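Local coordinates for angiopoietin-related protein 4 (Homo sapiens, PDB 6EUB) that mediates, as a whole protein whose fibrinogen-like domain this is, inactivation of lipoprotein lipase and thereby takes part in regulating triglyceride clearance from the blood, at residues 53-58 / 186-191; 64-69 / 151-156; 198-203 / 210-215. One frame throughout, in Å; residues are numbered along the deposited sequence.

Interaction 1 of 3, residues 53-58 / 186-191; sequences QRRHDG and GQYFRS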
loop_
_atom_site.group_PDB
_atom_site.type_symbol
_atom_site.label_atom_id
_atom_site.label_comp_id
_atom_site.label_asym_id
_atom_site.label_seq_id
_atom_site.Cartn_x
_atom_site.Cartn_y
_atom_site.Cartn_z
ATOM N N GLN A 53 -2.404 -5.285 -1.227
ATOM C CA GLN A 53 -3.354 -4.415 -1.897
ATOM C C GLN A 53 -3.457 -4.868 -3.340
ATOM O O GLN A 53 -2.447 -5.240 -3.949
ATOM C CB GLN A 53 -2.926 -2.948 -1.845
ATOM C CG GLN A 53 -4.052 -1.983 -2.287
ATOM C CD GLN A 53 -3.846 -1.450 -3.714
ATOM O OE1 GLN A 53 -3.173 -2.085 -4.522
ATOM N NE2 GLN A 53 -4.413 -0.274 -4.014
ATOM N N ARG A 54 -4.668 -4.815 -3.885
ATOM C CA ARG A 54 -4.875 -5.175 -5.278
ATOM C C ARG A 54 -6.118 -4.471 -5.800
ATOM O O ARG A 54 -7.180 -4.556 -5.173
ATOM C CB ARG A 54 -5.005 -6.695 -5.418
ATOM C CG ARG A 54 -5.454 -7.160 -6.783
ATOM C CD ARG A 54 -5.721 -8.646 -6.775
ATOM N NE ARG A 54 -4.490 -9.421 -6.760
ATOM C CZ ARG A 54 -4.386 -10.648 -6.254
ATOM N NH1 ARG A 54 -5.449 -11.240 -5.709
ATOM N NH2 ARG A 54 -3.217 -11.281 -6.293
ATOM N N ARG A 55 -5.993 -3.783 -6.942
ATOM C CA ARG A 55 -7.129 -3.079 -7.528
ATOM C C ARG A 55 -7.138 -3.254 -9.042
ATOM O O ARG A 55 -6.079 -3.242 -9.677
ATOM C CB ARG A 55 -7.107 -1.594 -7.131
ATOM C CG ARG A 55 -7.234 -1.443 -5.603
ATOM C CD ARG A 55 -7.500 -0.039 -5.179
ATOM N NE ARG A 55 -8.853 0.376 -5.491
ATOM C CZ ARG A 55 -9.252 1.642 -5.386
ATOM N NH1 ARG A 55 -8.387 2.558 -4.982
ATOM N NH2 ARG A 55 -10.493 1.991 -5.673
ATOM N N HIS A 56 -8.334 -3.423 -9.618
ATOM C CA HIS A 56 -8.417 -3.755 -11.033
ATOM C C HIS A 56 -9.767 -3.485 -11.703
ATOM O O HIS A 56 -9.849 -3.522 -12.940
ATOM C CB HIS A 56 -8.026 -5.220 -11.246
ATOM C CG HIS A 56 -8.776 -6.197 -10.389
ATOM N ND1 HIS A 56 -8.277 -6.681 -9.197
ATOM C CD2 HIS A 56 -9.961 -6.824 -10.579
ATOM C CE1 HIS A 56 -9.128 -7.549 -8.681
ATOM N NE2 HIS A 56 -10.161 -7.651 -9.497
ATOM N N ASP A 57 -10.835 -3.200 -10.933
ATOM C CA ASP A 57 -12.118 -2.956 -11.595
ATOM C C ASP A 57 -13.033 -1.963 -10.895
ATOM O O ASP A 57 -14.125 -1.713 -11.410
ATOM C CB ASP A 57 -12.893 -4.282 -11.804
ATOM C CG ASP A 57 -13.195 -5.008 -10.500
ATOM O OD1 ASP A 57 -13.161 -4.389 -9.415
ATOM O OD2 ASP A 57 -13.454 -6.219 -10.554
ATOM N N GLY A 58 -12.653 -1.395 -9.755
ATOM C CA GLY A 58 -13.557 -0.509 -9.055
ATOM C C GLY A 58 -14.740 -1.183 -8.389
ATOM O O GLY A 58 -15.731 -0.512 -8.107
ATOM N N GLY A 186 -7.369 5.491 -3.991
ATOM C CA GLY A 186 -8.327 6.518 -4.332
ATOM C C GLY A 186 -9.568 5.967 -5.006
ATOM O O GLY A 186 -9.805 4.759 -5.084
ATOM N N GLN A 187 -10.392 6.890 -5.470
ATOM C CA GLN A 187 -11.615 6.510 -6.152
ATOM C C GLN A 187 -11.259 5.925 -7.513
ATOM O O GLN A 187 -10.417 6.475 -8.233
ATOM C CB GLN A 187 -12.530 7.728 -6.283
ATOM C CG GLN A 187 -13.975 7.456 -6.690
ATOM C CD GLN A 187 -14.812 8.719 -6.618
ATOM O OE1 GLN A 187 -14.410 9.698 -5.990
ATOM N NE2 GLN A 187 -15.978 8.710 -7.262
ATOM N N TYR A 188 -11.865 4.782 -7.839
ATOM C CA TYR A 188 -11.634 4.118 -9.112
ATOM C C TYR A 188 -12.427 4.814 -10.210
ATOM O O TYR A 188 -13.626 5.046 -10.057
ATOM C CB TYR A 188 -12.027 2.638 -9.023
ATOM C CG TYR A 188 -11.488 1.807 -10.176
ATOM C CD1 TYR A 188 -12.183 1.720 -11.380
ATOM C CD2 TYR A 188 -10.263 1.143 -10.069
ATOM C CE1 TYR A 188 -11.686 0.974 -12.445
ATOM C CE2 TYR A 188 -9.756 0.399 -11.117
ATOM C CZ TYR A 188 -10.471 0.318 -12.308
ATOM O OH TYR A 188 -9.965 -0.415 -13.359
ATOM N N PHE A 189 -11.751 5.167 -11.312
ATOM C CA PHE A 189 -12.384 5.792 -12.477
ATOM C C PHE A 189 -12.032 5.017 -13.740
ATOM O O PHE A 189 -10.948 4.437 -13.845
ATOM C CB PHE A 189 -11.928 7.254 -12.687
ATOM C CG PHE A 189 -12.340 8.202 -11.595
ATOM C CD1 PHE A 189 -13.675 8.501 -11.379
ATOM C CD2 PHE A 189 -11.386 8.823 -10.808
ATOM C CE1 PHE A 189 -14.047 9.383 -10.386
ATOM C CE2 PHE A 189 -11.751 9.701 -9.817
ATOM C CZ PHE A 189 -13.080 9.981 -9.604
ATOM N N ARG A 190 -12.934 5.058 -14.719
ATOM C CA ARG A 190 -12.729 4.476 -16.040
ATOM C C ARG A 190 -12.387 5.512 -17.114
ATOM O O ARG A 190 -11.395 5.342 -17.834
ATOM C CB ARG A 190 -13.971 3.668 -16.450
ATOM C CG ARG A 190 -14.311 2.550 -15.472
ATOM C CD ARG A 190 -15.818 2.362 -15.287
ATOM N NE ARG A 190 -16.163 2.143 -13.878
ATOM C CZ ARG A 190 -16.201 0.955 -13.273
ATOM N NH1 ARG A 190 -15.925 -0.153 -13.952
ATOM N NH2 ARG A 190 -16.516 0.872 -11.980
ATOM N N SER A 191 -13.193 6.572 -17.253
ATOM C CA SER A 191 -12.907 7.647 -18.212
ATOM C C SER A 191 -12.859 9.014 -17.539
ATOM O O SER A 191 -12.869 9.105 -16.304
ATOM C CB SER A 191 -13.934 7.675 -19.351
ATOM O OG SER A 191 -13.569 8.619 -20.354
#
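The carbonyl oxygen of G186 is gripped end-on by the guanidinium of R55: NH1 lies 2.6 Å from G186 O and NH2 lies 2.9 Å from the same atom. The oxygen sits in the guanidinium plane, and the NH2 donor approaches at a C=O...N angle of 171°, almost in line with the carbonyl. NH1 also bonds L184 O, and F62 makes a cation-pi contact with R55, which together limit how the group can turn. The bend of the R55 chain at chi3 (73°) brings NH2 to the edge of the Y188 ring, near its plane, and within 3.7 Å of Y188 CB. In the fibrinogen C-terminal domain this ties the end of the sheet strand 47-55 to the long loop that follows strand 182-183. Beyond the strand the chain turns across one face of Y188: G58 CA makes a CH-pi contact 3.7 Å from the ring centroid, and D57 C lies nearer the rim. The ring packs directly on G58, which has no side chain. Y188 CG stands anti to the backbone N (chi1 -165°), which lays the ring alongside residues 56-58 and brings OH within 3.1 Å of H56 O; the hydroxyl is hydrogen-bonded to Q216 O.

Interaction 2 of 3, residues 64-69 / 151-156; sequences RPWEAY and FSTWDQ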
loop_
_atom_site.group_PDB
_atom_site.type_symbol
_atom_site.label_atom_id
_atom_site.label_comp_id
_atom_site.label_asym_id
_atom_site.label_seq_id
_atom_site.Cartn_x
_atom_site.Cartn_y
_atom_site.Cartn_z
ATOM N N ARG A 64 -12.906 4.363 3.133
ATOM C CA ARG A 64 -13.198 3.744 4.408
ATOM C C ARG A 64 -12.437 4.435 5.535
ATOM O O ARG A 64 -11.398 5.054 5.301
ATOM C CB ARG A 64 -12.823 2.258 4.370
ATOM C CG ARG A 64 -13.302 1.561 3.131
ATOM C CD ARG A 64 -14.465 0.655 3.427
ATOM N NE ARG A 64 -14.690 -0.283 2.329
ATOM C CZ ARG A 64 -15.147 -1.522 2.478
ATOM N NH1 ARG A 64 -15.425 -1.994 3.693
ATOM N NH2 ARG A 64 -15.323 -2.287 1.408
ATOM N N PRO A 65 -12.939 4.368 6.760
ATOM C CA PRO A 65 -12.318 5.096 7.873
ATOM C C PRO A 65 -11.113 4.344 8.445
ATOM O O PRO A 65 -10.754 3.247 8.006
ATOM C CB PRO A 65 -13.463 5.212 8.889
ATOM C CG PRO A 65 -14.353 4.037 8.599
ATOM C CD PRO A 65 -14.262 3.817 7.111
ATOM N N TRP A 66 -10.484 4.961 9.450
ATOM C CA TRP A 66 -9.280 4.390 10.059
ATOM C C TRP A 66 -9.436 2.907 10.408
ATOM O O TRP A 66 -8.580 2.086 10.083
ATOM C CB TRP A 66 -8.910 5.189 11.316
ATOM C CG TRP A 66 -7.682 4.651 11.955
ATOM C CD1 TRP A 66 -7.616 3.774 12.994
ATOM C CD2 TRP A 66 -6.325 4.916 11.557
ATOM N NE1 TRP A 66 -6.295 3.477 13.272
ATOM C CE2 TRP A 66 -5.486 4.171 12.413
ATOM C CE3 TRP A 66 -5.741 5.726 10.575
ATOM C CZ2 TRP A 66 -4.096 4.210 12.318
ATOM C CZ3 TRP A 66 -4.356 5.762 10.478
ATOM C CH2 TRP A 66 -3.550 5.006 11.347
ATOM N N GLU A 67 -10.520 2.547 11.103
ATOM C CA GLU A 67 -10.627 1.178 11.595
ATOM C C GLU A 67 -10.695 0.168 10.460
ATOM O O GLU A 67 -10.218 -0.962 10.605
ATOM C CB GLU A 67 -11.844 1.032 12.511
ATOM C CG GLU A 67 -11.547 0.135 13.700
ATOM C CD GLU A 67 -10.506 0.721 14.661
ATOM O OE1 GLU A 67 -10.427 1.965 14.805
ATOM O OE2 GLU A 67 -9.778 -0.075 15.295
ATOM N N ALA A 68 -11.263 0.548 9.320
ATOM C CA ALA A 68 -11.300 -0.399 8.222
ATOM C C ALA A 68 -9.919 -0.567 7.586
ATOM O O ALA A 68 -9.616 -1.633 7.037
ATOM C CB ALA A 68 -12.336 0.039 7.192
ATOM N N TYR A 69 -9.066 0.455 7.651
ATOM C CA TYR A 69 -7.745 0.318 7.046
ATOM C C TYR A 69 -6.800 -0.452 7.950
ATOM O O TYR A 69 -5.844 -1.062 7.461
ATOM C CB TYR A 69 -7.174 1.695 6.694
ATOM C CG TYR A 69 -7.502 2.093 5.281
ATOM C CD1 TYR A 69 -6.732 1.624 4.218
ATOM C CD2 TYR A 69 -8.595 2.916 4.998
ATOM C CE1 TYR A 69 -7.023 1.965 2.920
ATOM C CE2 TYR A 69 -8.892 3.263 3.695
ATOM C CZ TYR A 69 -8.086 2.776 2.657
ATOM O OH TYR A 69 -8.343 3.086 1.347
ATOM N N PHE A 151 0.379 6.757 8.235
ATOM C CA PHE A 151 -0.853 6.508 7.497
ATOM C C PHE A 151 -1.941 7.503 7.912
ATOM O O PHE A 151 -2.013 7.925 9.064
ATOM C CB PHE A 151 -1.333 5.080 7.751
ATOM C CG PHE A 151 -2.190 4.528 6.653
ATOM C CD1 PHE A 151 -1.610 4.013 5.499
ATOM C CD2 PHE A 151 -3.584 4.501 6.784
ATOM C CE1 PHE A 151 -2.407 3.496 4.489
ATOM C CE2 PHE A 151 -4.391 3.994 5.774
ATOM C CZ PHE A 151 -3.810 3.486 4.622
ATOM N N SER A 152 -2.797 7.874 6.959
ATOM C CA SER A 152 -3.900 8.792 7.222
ATOM C C SER A 152 -5.152 8.348 6.477
ATOM O O SER A 152 -5.077 7.903 5.324
ATOM C CB SER A 152 -3.566 10.232 6.812
ATOM O OG SER A 152 -2.532 10.773 7.625
ATOM N N THR A 153 -6.291 8.462 7.167
ATOM C CA THR A 153 -7.651 8.310 6.662
ATOM C C THR A 153 -8.427 9.593 6.947
ATOM O O THR A 153 -7.942 10.489 7.636
ATOM C CB THR A 153 -8.359 7.126 7.322
ATOM O OG1 THR A 153 -8.423 7.357 8.742
ATOM C CG2 THR A 153 -7.594 5.828 7.026
ATOM N N TRP A 154 -9.647 9.699 6.411
ATOM C CA TRP A 154 -10.379 10.953 6.579
ATOM C C TRP A 154 -10.677 11.261 8.046
ATOM O O TRP A 154 -10.655 12.436 8.448
ATOM C CB TRP A 154 -11.672 10.944 5.761
ATOM C CG TRP A 154 -12.748 9.956 6.157
ATOM C CD1 TRP A 154 -13.037 8.783 5.525
ATOM C CD2 TRP A 154 -13.716 10.088 7.218
ATOM N NE1 TRP A 154 -14.103 8.166 6.131
ATOM C CE2 TRP A 154 -14.540 8.940 7.174
ATOM C CE3 TRP A 154 -13.961 11.057 8.202
ATOM C CZ2 TRP A 154 -15.598 8.724 8.084
ATOM C CZ3 TRP A 154 -15.012 10.842 9.114
ATOM C CH2 TRP A 154 -15.817 9.682 9.045
ATOM N N ASP A 155 -10.943 10.239 8.862
ATOM C CA ASP A 155 -11.216 10.471 10.276
ATOM C C ASP A 155 -9.947 10.498 11.108
ATOM O O ASP A 155 -10.008 10.772 12.305
ATOM C CB ASP A 155 -12.196 9.413 10.836
ATOM C CG ASP A 155 -11.688 7.981 10.668
ATOM O OD1 ASP A 155 -10.842 7.709 9.760
ATOM O OD2 ASP A 155 -12.120 7.126 11.477
ATOM N N GLN A 156 -8.798 10.248 10.509
ATOM C CA GLN A 156 -7.562 10.288 11.275
ATOM C C GLN A 156 -6.464 10.735 10.302
ATOM O O GLN A 156 -5.672 9.961 9.766
ATOM C CB GLN A 156 -7.273 8.938 11.920
ATOM C CG GLN A 156 -5.876 8.803 12.482
ATOM C CD GLN A 156 -5.881 8.231 13.870
ATOM O OE1 GLN A 156 -6.575 8.740 14.749
ATOM N NE2 GLN A 156 -5.111 7.162 14.081
HETATM O O HOH W 1 -10.240 7.438 4.244
HETATM O O HOH W 2 -12.132 4.767 12.213
#
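The polar part of the contact centres on D155, whose OD1 accepts the backbone N of W66 at 2.8 Å through its syn lone pair. D155 OD2 takes a weak second share of that N-H. Within its own segment T153 OG1 donates to D155 OD1 over 2.6 Å, so two donors fix the carboxylate. Water adds two bridges, one from R64 O to W154 N and the other from E67 N to D155 OD2. P65 is the N-cap residue of helix 66-71, and a type I beta turn runs from T153 to Q156; in this fibrinogen C-terminal domain the turn's carboxylate thus meets the first N-H groups of the helix, directly and through water, where the helix dipole would probably favour its negative charge. Apolar and aromatic contacts flank this site. With chi1 at -179° the W66 indole extends away from its own backbone N and lies across T153, and Q156 covers one face, with NE2 3.4 Å from W66 CE2 and CG in a CH-pi contact. The indole edge reaches F151, its CZ3 3.5 Å from F151 O. An alanine at W66 is likely to leave the Q156 amide free to turn and open a gap beside F151. The Y69 and F151 rings meet obliquely, planes at 48°, with Y69 CD1 3.5 Å from F151 CZ, while T153 CG2 touches Y69 CD2.

Interaction 3 of 3, residues 198-203 / 210-215; sequences KLKKGI and GRYYPL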
loop_
_atom_site.group_PDB
_atom_site.type_symbol
_atom_site.label_atom_id
_atom_site.label_comp_id
_atom_site.label_asym_id
_atom_site.label_seq_id
_atom_site.Cartn_x
_atom_site.Cartn_y
_atom_site.Cartn_z
ATOM N N LYS A 198 -12.577 15.975 -9.520
ATOM C CA LYS A 198 -12.705 14.615 -9.032
ATOM C C LYS A 198 -11.540 13.717 -9.447
ATOM O O LYS A 198 -11.316 12.685 -8.807
ATOM C CB LYS A 198 -14.042 14.028 -9.485
ATOM C CG LYS A 198 -15.127 14.296 -8.449
ATOM C CD LYS A 198 -16.517 13.815 -8.875
ATOM C CE LYS A 198 -16.506 12.342 -9.279
ATOM N NZ LYS A 198 -17.096 11.467 -8.222
ATOM N N LEU A 199 -10.767 14.095 -10.466
ATOM C CA LEU A 199 -9.576 13.316 -10.794
ATOM C C LEU A 199 -8.513 13.442 -9.716
ATOM O O LEU A 199 -7.726 12.507 -9.506
ATOM C CB LEU A 199 -9.015 13.750 -12.143
ATOM C CG LEU A 199 -9.584 12.947 -13.301
ATOM C CD1 LEU A 199 -9.206 13.574 -14.639
ATOM C CD2 LEU A 199 -9.077 11.521 -13.178
ATOM N N LYS A 200 -8.479 14.577 -9.020
ATOM C CA LYS A 200 -7.708 14.702 -7.785
ATOM C C LYS A 200 -7.897 13.492 -6.876
ATOM O O LYS A 200 -6.949 13.045 -6.225
ATOM C CB LYS A 200 -8.120 15.958 -7.013
ATOM C CG LYS A 200 -7.766 17.284 -7.675
ATOM C CD LYS A 200 -7.400 18.369 -6.650
ATOM C CE LYS A 200 -8.102 18.163 -5.296
ATOM N NZ LYS A 200 -9.595 18.180 -5.378
ATOM N N LYS A 201 -9.120 12.967 -6.802
ATOM C CA LYS A 201 -9.443 11.924 -5.841
ATOM C C LYS A 201 -9.170 10.526 -6.354
ATOM O O LYS A 201 -9.528 9.558 -5.674
ATOM C CB LYS A 201 -10.906 12.026 -5.426
ATOM C CG LYS A 201 -11.380 13.425 -5.108
ATOM C CD LYS A 201 -12.688 13.375 -4.365
ATOM C CE LYS A 201 -13.185 14.766 -4.040
ATOM N NZ LYS A 201 -13.422 14.888 -2.576
ATOM N N GLY A 202 -8.548 10.384 -7.522
ATOM C CA GLY A 202 -8.422 9.086 -8.154
ATOM C C GLY A 202 -7.227 8.278 -7.678
ATOM O O GLY A 202 -6.533 8.614 -6.717
ATOM N N ILE A 203 -6.993 7.177 -8.391
ATOM C CA ILE A 203 -5.851 6.295 -8.164
ATOM C C ILE A 203 -4.667 6.820 -8.979
ATOM O O ILE A 203 -4.701 6.821 -10.213
ATOM C CB ILE A 203 -6.194 4.857 -8.561
ATOM C CG1 ILE A 203 -7.378 4.336 -7.737
ATOM C CG2 ILE A 203 -5.002 3.973 -8.394
ATOM C CD1 ILE A 203 -8.024 3.101 -8.323
ATOM N N GLY A 210 1.200 10.796 -14.205
ATOM C CA GLY A 210 0.794 12.150 -13.903
ATOM C C GLY A 210 -0.161 12.217 -12.715
ATOM O O GLY A 210 -0.783 11.229 -12.310
ATOM N N ARG A 211 -0.298 13.428 -12.183
ATOM C CA ARG A 211 -1.114 13.636 -10.993
ATOM C C ARG A 211 -2.578 13.292 -11.250
ATOM O O ARG A 211 -3.231 12.649 -10.416
ATOM C CB ARG A 211 -0.966 15.090 -10.530
ATOM C CG ARG A 211 -1.992 15.537 -9.508
ATOM C CD ARG A 211 -1.766 14.844 -8.208
ATOM N NE ARG A 211 -2.771 15.159 -7.203
ATOM C CZ ARG A 211 -3.897 14.476 -7.028
ATOM N NH1 ARG A 211 -4.191 13.440 -7.814
ATOM N NH2 ARG A 211 -4.738 14.835 -6.068
ATOM N N TYR A 212 -3.096 13.691 -12.408
ATOM C CA TYR A 212 -4.498 13.538 -12.772
ATOM C C TYR A 212 -4.745 12.385 -13.738
ATOM O O TYR A 212 -5.676 12.455 -14.545
ATOM C CB TYR A 212 -5.008 14.840 -13.374
ATOM C CG TYR A 212 -4.793 16.014 -12.463
ATOM C CD1 TYR A 212 -3.756 16.910 -12.683
ATOM C CD2 TYR A 212 -5.613 16.210 -11.352
ATOM C CE1 TYR A 212 -3.548 18.005 -11.837
ATOM C CE2 TYR A 212 -5.415 17.295 -10.499
ATOM C CZ TYR A 212 -4.381 18.189 -10.748
ATOM O OH TYR A 212 -4.181 19.260 -9.906
ATOM N N TYR A 213 -3.927 11.334 -13.697
ATOM C CA TYR A 213 -4.148 10.193 -14.585
ATOM C C TYR A 213 -4.617 9.015 -13.756
ATOM O O TYR A 213 -3.857 8.514 -12.913
ATOM C CB TYR A 213 -2.891 9.806 -15.391
ATOM C CG TYR A 213 -3.097 8.565 -16.279
ATOM C CD1 TYR A 213 -3.217 8.677 -17.677
ATOM C CD2 TYR A 213 -3.160 7.282 -15.726
ATOM C CE1 TYR A 213 -3.410 7.544 -18.481
ATOM C CE2 TYR A 213 -3.367 6.153 -16.514
ATOM C CZ TYR A 213 -3.487 6.280 -17.878
ATOM O OH TYR A 213 -3.682 5.134 -18.625
ATOM N N PRO A 214 -5.820 8.508 -14.021
ATOM C CA PRO A 214 -6.393 7.428 -13.198
ATOM C C PRO A 214 -5.958 6.032 -13.624
ATOM O O PRO A 214 -6.261 5.603 -14.744
ATOM C CB PRO A 214 -7.899 7.614 -13.406
ATOM C CG PRO A 214 -8.015 8.175 -14.792
ATOM C CD PRO A 214 -6.770 9.012 -15.031
ATOM N N LEU A 215 -5.279 5.311 -12.734
ATOM C CA LEU A 215 -4.656 4.044 -13.096
ATOM C C LEU A 215 -5.702 2.951 -13.302
ATOM O O LEU A 215 -6.799 2.979 -12.733
ATOM C CB LEU A 215 -3.649 3.634 -12.021
ATOM C CG LEU A 215 -2.444 4.570 -12.063
ATOM C CD1 LEU A 215 -1.614 4.449 -10.810
ATOM C CD2 LEU A 215 -1.591 4.326 -13.368
#
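A short connection in the fibrinogen C-terminal domain, made of strand 204-205 and helix 206-209, is closed at its base where the loop 198-203, whose residues 198-200 have helical backbone angles, meets the chain leaving the helix, 210-215. Residues 210-215 start with a type I beta turn, G210 to Y213, whose two central residues, R211 and Y212, both reach residues 198-203 with their side chains. R211 supplies the main polar grip. Its NH2 donates to K200 O at 2.8 Å, on a lone pair in the carbonyl plane, and NH1 reaches the same oxygen at 3.2 Å with a more bent bond. The oxygen lies in the guanidinium plane, so both nitrogens approach it end-on. With chi1 at 166°, R211 CG lies over the centre of the Y212 ring, and the bend at chi2 (69°) then turns the chain toward K200 O; F204 makes a cation-pi contact with R211. The K200 side chain runs beside Y212 and points the same way, its CG meeting the ring edge at CE2, 3.7 Å away.

Beside this, L199 brings CD2 obliquely against the P214 ring, 3.9 Å from CG, and L199 CD1 lies 3.7 Å from the backbone oxygen Y212 O. At the far end the two segments are joined through their backbones: L215 N donates to I203 O at 3.0 Å, a fairly straight bond (161° at the hydrogen), and P214 CA adds a CA-H...O contact to the same oxygen. Alongside this bond the side chains of I203 and L215 cross, with I203 CG2 3.9 Å from L215 CB.

In the fold
All three contacts lie within the one fibrinogen C-terminal domain. Along the chain, interaction 2 is nested inside the loop closed by interaction 1, and interaction 3 follows both. Interactions 1 and 3 have centres about 10 Å apart, on the same side of the chain's centre, and touch: Q187 and K201 probably share a backbone hydrogen bond, and I203 packs on R55 and Y188. As one continuous patch they hold the loop before strand 204-205 against the C-terminal end of strand 47-55 and the chain leading into its sheet neighbour, strand 217-224. Interaction 2 stands apart, its centre about 18 and 20 Å from those of interactions 1 and 3, joining helix 66-71 to the loop after strand 147-149.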